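Side-chain contact in Ras GTPase-activating-like protein IQGAP2 (Homo sapiens, PDB 5CJP), which is a RasGAP-related scaffold protein that probably binds GTP-loaded Rho-family GTPases such as Cdc42 without speeding their GTP hydrolysis: residues V243-F248 with G257-D262. Sequence-based numbering, arbitrary orientation.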
loop_
_atom_site.group_PDB
_atom_site.type_symbol
_atom_site.label_atom_id
_atom_site.label_comp_id
_atom_site.label_asym_id
_atom_site.label_seq_id
_atom_site.Cartn_x
_atom_site.Cartn_y
_atom_site.Cartn_z
ATOM N N VAL E 243 -12.217 27.993 -7.143
ATOM C CA VAL E 243 -11.091 28.772 -6.646
ATOM C C VAL E 243 -9.810 27.962 -6.485
ATOM O O VAL E 243 -8.709 28.487 -6.640
ATOM C CB VAL E 243 -11.446 29.409 -5.296
ATOM C CG1 VAL E 243 -10.184 29.898 -4.588
ATOM C CG2 VAL E 243 -12.405 30.557 -5.518
ATOM N N ALA E 244 -9.944 26.686 -6.160
ATOM C CA ALA E 244 -8.763 25.850 -5.993
ATOM C C ALA E 244 -8.909 24.520 -6.709
ATOM O O ALA E 244 -9.004 23.482 -6.073
ATOM C CB ALA E 244 -8.487 25.615 -4.511
ATOM N N PRO E 245 -8.937 24.539 -8.049
ATOM C CA PRO E 245 -9.068 23.293 -8.801
ATOM C C PRO E 245 -7.863 22.391 -8.603
ATOM O O PRO E 245 -7.941 21.188 -8.824
ATOM C CB PRO E 245 -9.212 23.772 -10.245
ATOM C CG PRO E 245 -8.493 25.078 -10.249
ATOM C CD PRO E 245 -8.938 25.697 -8.961
ATOM N N ASP E 246 -6.745 22.972 -8.189
ATOM C CA ASP E 246 -5.522 22.208 -7.964
ATOM C C ASP E 246 -5.603 21.492 -6.634
ATOM O O ASP E 246 -5.038 20.410 -6.462
ATOM C CB ASP E 246 -4.317 23.144 -7.978
ATOM C CG ASP E 246 -4.490 24.329 -7.041
ATOM O OD1 ASP E 246 -5.628 24.828 -6.892
ATOM O OD2 ASP E 246 -3.480 24.781 -6.460
ATOM N N GLY E 247 -6.312 22.109 -5.693
ATOM C CA GLY E 247 -6.473 21.536 -4.368
ATOM C C GLY E 247 -7.575 20.494 -4.315
ATOM O O GLY E 247 -7.441 19.469 -3.659
ATOM N N PHE E 248 -8.670 20.741 -5.017
ATOM C CA PHE E 248 -9.771 19.794 -5.014
ATOM C C PHE E 248 -9.784 18.862 -6.215
ATOM O O PHE E 248 -10.840 18.385 -6.624
ATOM C CB PHE E 248 -11.094 20.542 -4.894
ATOM C CG PHE E 248 -11.275 21.200 -3.572
ATOM C CD1 PHE E 248 -10.648 22.415 -3.299
ATOM C CD2 PHE E 248 -11.995 20.561 -2.552
ATOM C CE1 PHE E 248 -10.728 22.985 -2.025
ATOM C CE2 PHE E 248 -12.084 21.123 -1.273
ATOM C CZ PHE E 248 -11.452 22.330 -1.004
ATOM N N GLY E 257 4.359 23.025 -12.331
ATOM C CA GLY E 257 4.136 24.235 -11.564
ATOM C C GLY E 257 2.692 24.382 -11.128
ATOM O O GLY E 257 1.785 23.838 -11.758
ATOM N N GLN E 258 2.481 25.125 -10.047
ATOM C CA GLN E 258 1.143 25.342 -9.528
ATOM C C GLN E 258 0.548 26.612 -10.132
ATOM O O GLN E 258 1.207 27.320 -10.888
ATOM C CB GLN E 258 1.199 25.436 -7.999
ATOM C CG GLN E 258 -0.154 25.420 -7.296
ATOM C CD GLN E 258 -0.642 26.808 -6.903
ATOM O OE1 GLN E 258 -1.740 26.965 -6.367
ATOM N NE2 GLN E 258 0.177 27.821 -7.165
ATOM N N ILE E 259 -0.703 26.890 -9.806
ATOM C CA ILE E 259 -1.401 28.069 -10.310
ATOM C C ILE E 259 -0.666 29.393 -10.060
ATOM O O ILE E 259 -0.124 29.615 -8.980
ATOM C CB ILE E 259 -2.798 28.109 -9.676
ATOM C CG1 ILE E 259 -3.611 26.958 -10.268
ATOM C CG2 ILE E 259 -3.427 29.508 -9.777
ATOM C CD1 ILE E 259 -4.889 26.785 -9.608
ATOM N N ASN E 260 -0.658 30.269 -11.064
ATOM C CA ASN E 260 -0.016 31.582 -10.963
ATOM C C ASN E 260 -0.916 32.489 -10.151
ATOM O O ASN E 260 -2.099 32.213 -9.984
ATOM C CB ASN E 260 0.150 32.239 -12.339
ATOM C CG ASN E 260 0.896 31.370 -13.317
ATOM O OD1 ASN E 260 2.059 31.039 -13.109
ATOM N ND2 ASN E 260 0.230 30.999 -14.402
ATOM N N SER E 261 -0.362 33.588 -9.667
ATOM C CA SER E 261 -1.153 34.524 -8.895
ATOM C C SER E 261 -2.239 35.074 -9.810
ATOM O O SER E 261 -3.339 35.401 -9.370
ATOM C CB SER E 261 -0.273 35.671 -8.401
ATOM O OG SER E 261 0.903 35.175 -7.798
ATOM N N ASP E 262 -1.922 35.175 -11.095
ATOM C CA ASP E 262 -2.872 35.692 -12.075
ATOM C C ASP E 262 -4.026 34.722 -12.305
ATOM O O ASP E 262 -5.165 35.139 -12.497
ATOM C CB ASP E 262 -2.150 35.973 -13.391
ATOM C CG ASP E 262 -1.219 37.168 -13.300
ATOM O OD1 ASP E 262 -0.243 37.210 -14.082
ATOM O OD2 ASP E 262 -1.468 38.065 -12.461
#
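Ile259 meets both Pro245 and Asp246 with one atom, its terminal methyl CD1. The apolar part of the contact is the approach of Pro245 CG to Ile259 CD1 at 4.0 Å, the ring and the isoleucine chain crossing at about a right angle. An extended CG1 branch (chi2 172°) holds that methyl out from the backbone, where it reaches both partners. Pro245 also packs on Leu267, and Ile259 on Arg264, which ties the pair to helix 261-278.

Against the carboxylate the same methyl makes a van der Waals contact, with Ile259 CD1 3.6 Å from Asp246 CG. The fold here is the all-helical RasGAP domain: helix 222-243, bearing the counterpart of its FLR motif, ends just before Ala244, and the connection to helix 261-278 doubles back on itself. Phe248 N donates to Ala244 O (3.0 Å), an i-to-i+4 bond spanning Pro245 to Gly247, which have helical backbone angles but form no regular helix; the second limb is irregular until Ser261. Even at their nearest CA pair, Asp246 and Gln258, the limbs are 7.5 Å apart, and the contact is made by side chains.

In the polar group no hydrogen bond crosses directly. Asp246 OD2 lies near Gln258 OE1, but both are acceptors, and the carboxylate and amide planes are 47° apart. Arg264 mediates instead: NH2 forms a salt bridge with Asp246 OD1, NH1 a hydrogen bond to Gln258 OE1, and NE one to Val243 O. A chi1 of 52° sets the Asp246 carboxylate beside Arg264 and the Ile259 methyl. Replacing Asp246 by alanine is likely to cost Arg264 this salt bridge and leave Ile259 CD1 with less cover. Asp246 OD2 also has a long, weak ion pair with a basic side chain of another protein's chain, so the contact lies beside that interface. Gln258, exposed and poorly ordered, is placed with less certainty.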